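Local coordinates for tungstate ABC transporter, periplasmic tungstate-binding protein (Geobacter sulfurreducens, PDB 3LR1) that probably binds tungstate in the periplasm and delivers it to the membrane components of an ABC transporter for uptake into the cell, at residues G155-M160 with A166-D171. Sequence-based numbering, arbitrary orientation.
Sequences GPVITM and AYTLTD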
ATOM      1  N   GLY A 155      -2.403  -7.239  -5.987  1.00 21.47           N
ATOM      2  CA  GLY A 155      -1.960  -8.468  -6.613  1.00 22.14           C
ATOM      3  C   GLY A 155      -2.967  -8.951  -7.626  1.00 22.28           C
ATOM      4  O   GLY A 155      -2.650  -9.200  -8.817  1.00 23.14           O
ATOM      5  N   PRO A 156      -4.216  -9.089  -7.188  1.00 22.50           N
ATOM      6  CA  PRO A 156      -5.224  -9.521  -8.175  1.00 22.23           C
ATOM      7  C   PRO A 156      -5.456  -8.511  -9.296  1.00 22.34           C
ATOM      8  O   PRO A 156      -5.838  -8.900 -10.402  1.00 21.41           O
ATOM      9  CB  PRO A 156      -6.493  -9.692  -7.342  1.00 23.24           C
ATOM     10  CG  PRO A 156      -6.008  -9.879  -5.940  1.00 22.98           C
ATOM     11  CD  PRO A 156      -4.577  -9.453  -5.817  1.00 22.56           C
ATOM     12  N   VAL A 157      -5.244  -7.216  -9.019  1.00 21.00           N
ATOM     13  CA  VAL A 157      -5.397  -6.256 -10.099  1.00 19.76           C
ATOM     14  C   VAL A 157      -4.261  -6.422 -11.127  1.00 19.33           C
ATOM     15  O   VAL A 157      -4.511  -6.376 -12.304  1.00 19.26           O
ATOM     16  CB  VAL A 157      -5.551  -4.819  -9.558  1.00 19.84           C
ATOM     17  CG1 VAL A 157      -5.284  -3.802 -10.684  1.00 18.83           C
ATOM     18  CG2 VAL A 157      -7.034  -4.717  -8.943  1.00 21.79           C
ATOM     19  N   ILE A 158      -3.026  -6.656 -10.679  1.00 20.09           N
ATOM     20  CA  ILE A 158      -1.911  -6.874 -11.626  1.00 19.69           C
ATOM     21  C   ILE A 158      -2.206  -8.118 -12.455  1.00 20.89           C
ATOM     22  O   ILE A 158      -2.007  -8.150 -13.702  1.00 20.54           O
ATOM     23  CB  ILE A 158      -0.544  -6.995 -10.924  1.00 19.26           C
ATOM     24  CG1 ILE A 158      -0.176  -5.656 -10.271  1.00 17.54           C
ATOM     25  CG2 ILE A 158       0.494  -7.483 -11.945  1.00 18.94           C
ATOM     26  CD1 ILE A 158       1.076  -5.701  -9.270  1.00 19.71           C
ATOM     27  N   THR A 159      -2.745  -9.156 -11.822  1.00 21.87           N
ATOM     28  CA  THR A 159      -3.113 -10.335 -12.609  1.00 22.39           C
ATOM     29  C   THR A 159      -4.202 -10.052 -13.630  1.00 23.11           C
ATOM     30  O   THR A 159      -4.135 -10.557 -14.745  1.00 24.47           O
ATOM     31  CB  THR A 159      -3.566 -11.459 -11.652  1.00 22.64           C
ATOM     32  OG1 THR A 159      -2.488 -11.767 -10.788  1.00 22.99           O
ATOM     33  CG2 THR A 159      -3.973 -12.747 -12.365  1.00 22.04           C
HETATM   34  N   MSE A 160      -5.250  -9.320 -13.240  1.00 23.95           N
HETATM   35  CA  MSE A 160      -6.348  -9.029 -14.169  1.00 22.93           C
HETATM   36  C   MSE A 160      -5.812  -8.119 -15.281  1.00 23.25           C
HETATM   37  O   MSE A 160      -6.091  -8.362 -16.420  1.00 25.12           O
HETATM   38  CB  MSE A 160      -7.505  -8.356 -13.444  1.00 23.28           C
HETATM   39  CG  MSE A 160      -8.818  -8.235 -14.290  1.00 28.08           C
HETATM   40 SE   MSE A 160     -10.186  -7.175 -13.322  1.00 39.88          SE
HETATM   41  CE  MSE A 160      -9.791  -7.725 -11.488  1.00 37.68           C
ATOM     42  N   ALA A 166      -4.211  -4.779 -20.140  1.00 19.06           N
ATOM     43  CA  ALA A 166      -4.699  -3.472 -19.696  1.00 18.68           C
ATOM     44  C   ALA A 166      -3.553  -2.743 -19.010  1.00 18.30           C
ATOM     45  O   ALA A 166      -2.468  -3.316 -18.741  1.00 19.13           O
ATOM     46  CB  ALA A 166      -5.928  -3.617 -18.727  1.00 17.41           C
ATOM     47  N   TYR A 167      -3.786  -1.443 -18.793  1.00 18.45           N
ATOM     48  CA  TYR A 167      -2.951  -0.636 -17.963  1.00 16.59           C
ATOM     49  C   TYR A 167      -3.544  -0.614 -16.550  1.00 17.52           C
ATOM     50  O   TYR A 167      -4.726  -0.843 -16.345  1.00 18.19           O
ATOM     51  CB  TYR A 167      -2.896   0.788 -18.507  1.00 16.73           C
ATOM     52  CG  TYR A 167      -2.299   0.949 -19.867  1.00 16.70           C
ATOM     53  CD1 TYR A 167      -0.985   1.396 -20.011  1.00 17.60           C
ATOM     54  CD2 TYR A 167      -3.053   0.767 -21.027  1.00 17.55           C
ATOM     55  CE1 TYR A 167      -0.427   1.592 -21.266  1.00 19.50           C
ATOM     56  CE2 TYR A 167      -2.478   0.973 -22.293  1.00 19.10           C
ATOM     57  CZ  TYR A 167      -1.175   1.392 -22.399  1.00 19.42           C
ATOM     58  OH  TYR A 167      -0.589   1.623 -23.663  1.00 21.50           O
ATOM     59  N   THR A 168      -2.695  -0.357 -15.575  1.00 16.90           N
ATOM     60  CA  THR A 168      -3.120  -0.161 -14.221  1.00 17.09           C
ATOM     61  C   THR A 168      -2.096   0.692 -13.474  1.00 16.44           C
ATOM     62  O   THR A 168      -0.877   0.675 -13.820  1.00 16.71           O
ATOM     63  CB  THR A 168      -3.405  -1.529 -13.484  1.00 17.42           C
ATOM     64  OG1 THR A 168      -4.132  -1.236 -12.271  1.00 17.60           O
ATOM     65  CG2 THR A 168      -2.123  -2.300 -13.141  1.00 17.72           C
ATOM     66  N   LEU A 169      -2.588   1.415 -12.463  1.00 16.19           N
ATOM     67  CA  LEU A 169      -1.794   2.147 -11.532  1.00 16.20           C
ATOM     68  C   LEU A 169      -1.475   1.181 -10.396  1.00 16.12           C
ATOM     69  O   LEU A 169      -2.379   0.551  -9.829  1.00 17.25           O
ATOM     70  CB  LEU A 169      -2.545   3.379 -11.012  1.00 17.24           C
ATOM     71  CG  LEU A 169      -1.792   4.236 -10.028  1.00 17.61           C
ATOM     72  CD1 LEU A 169      -0.715   5.149 -10.780  1.00 17.53           C
ATOM     73  CD2 LEU A 169      -2.797   5.067  -9.179  1.00 23.63           C
ATOM     74  N   THR A 170      -0.179   0.995 -10.137  1.00 14.83           N
ATOM     75  CA  THR A 170       0.284   0.064  -9.110  1.00 14.98           C
ATOM     76  C   THR A 170       1.373   0.682  -8.260  1.00 14.54           C
ATOM     77  O   THR A 170       2.141   1.501  -8.726  1.00 14.19           O
ATOM     78  CB  THR A 170       0.788  -1.316  -9.720  1.00 15.30           C
ATOM     79  OG1 THR A 170       1.148  -2.217  -8.659  1.00 18.26           O
ATOM     80  CG2 THR A 170       1.997  -1.156 -10.634  1.00 13.88           C
ATOM     81  N   ASP A 171       1.445   0.304  -6.973  1.00 15.16           N
ATOM     82  CA  ASP A 171       2.654   0.625  -6.211  1.00 16.08           C
ATOM     83  C   ASP A 171       3.821  -0.242  -6.799  1.00 16.23           C
ATOM     84  O   ASP A 171       3.592  -1.369  -7.251  1.00 15.48           O
ATOM     85  CB  ASP A 171       2.436   0.353  -4.743  1.00 17.22           C
ATOM     86  CG  ASP A 171       2.401  -1.105  -4.444  1.00 17.03           C
ATOM     87  OD1 ASP A 171       1.346  -1.726  -4.695  1.00 19.13           O
ATOM     88  OD2 ASP A 171       3.454  -1.631  -3.937  1.00 17.34           O
TER
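V157 and I158, neighbours on helix 154-164, each set one methyl group against a threonine hydroxyl of the strand that follows, an instance of a helix packing on its own sheet; between residues 155-160 and 166-171 two side-chain pairs carry the contact, with M154 and A161 of the same helix adding to it. The tighter pair is V157 with T168. The valine branch CG1 lies anti to the backbone N (chi1 163°), which carries it down to the strand, 3.2 Å from OG1 of T168; that hydroxyl spends its polarity on the carbonyl O of I119, so the methyl meets an oxygen already engaged. At the second pair the fit is easier: CD1, the end of the extended I158 chain, stops 3.5 Å from OG1 of T170, the two side chains crossing at about a right angle. A short turn joins helix to strand, and strand 167-171 runs parallel to strand 118-120 and antiparallel to strand 78-90, within the mixed sheet of a periplasmic binding protein fold. The T170 hydroxyl is itself tied down, OG1 donating to the backbone O of D171 over 2.9 Å, with the donor tilted 27° from the carbonyl plane. An alanine here is likely to leave the D171 carbonyl without this hydroxyl and to open a gap beside I158 CD1. The T170 side chain also touches Y175 and stands about 9 Å from a bound tungsten ion. The far side of the helix is looser: P156 and T159 are partly exposed and turned from the strand, and M160, a selenomethionine, touches A150, as V157 does.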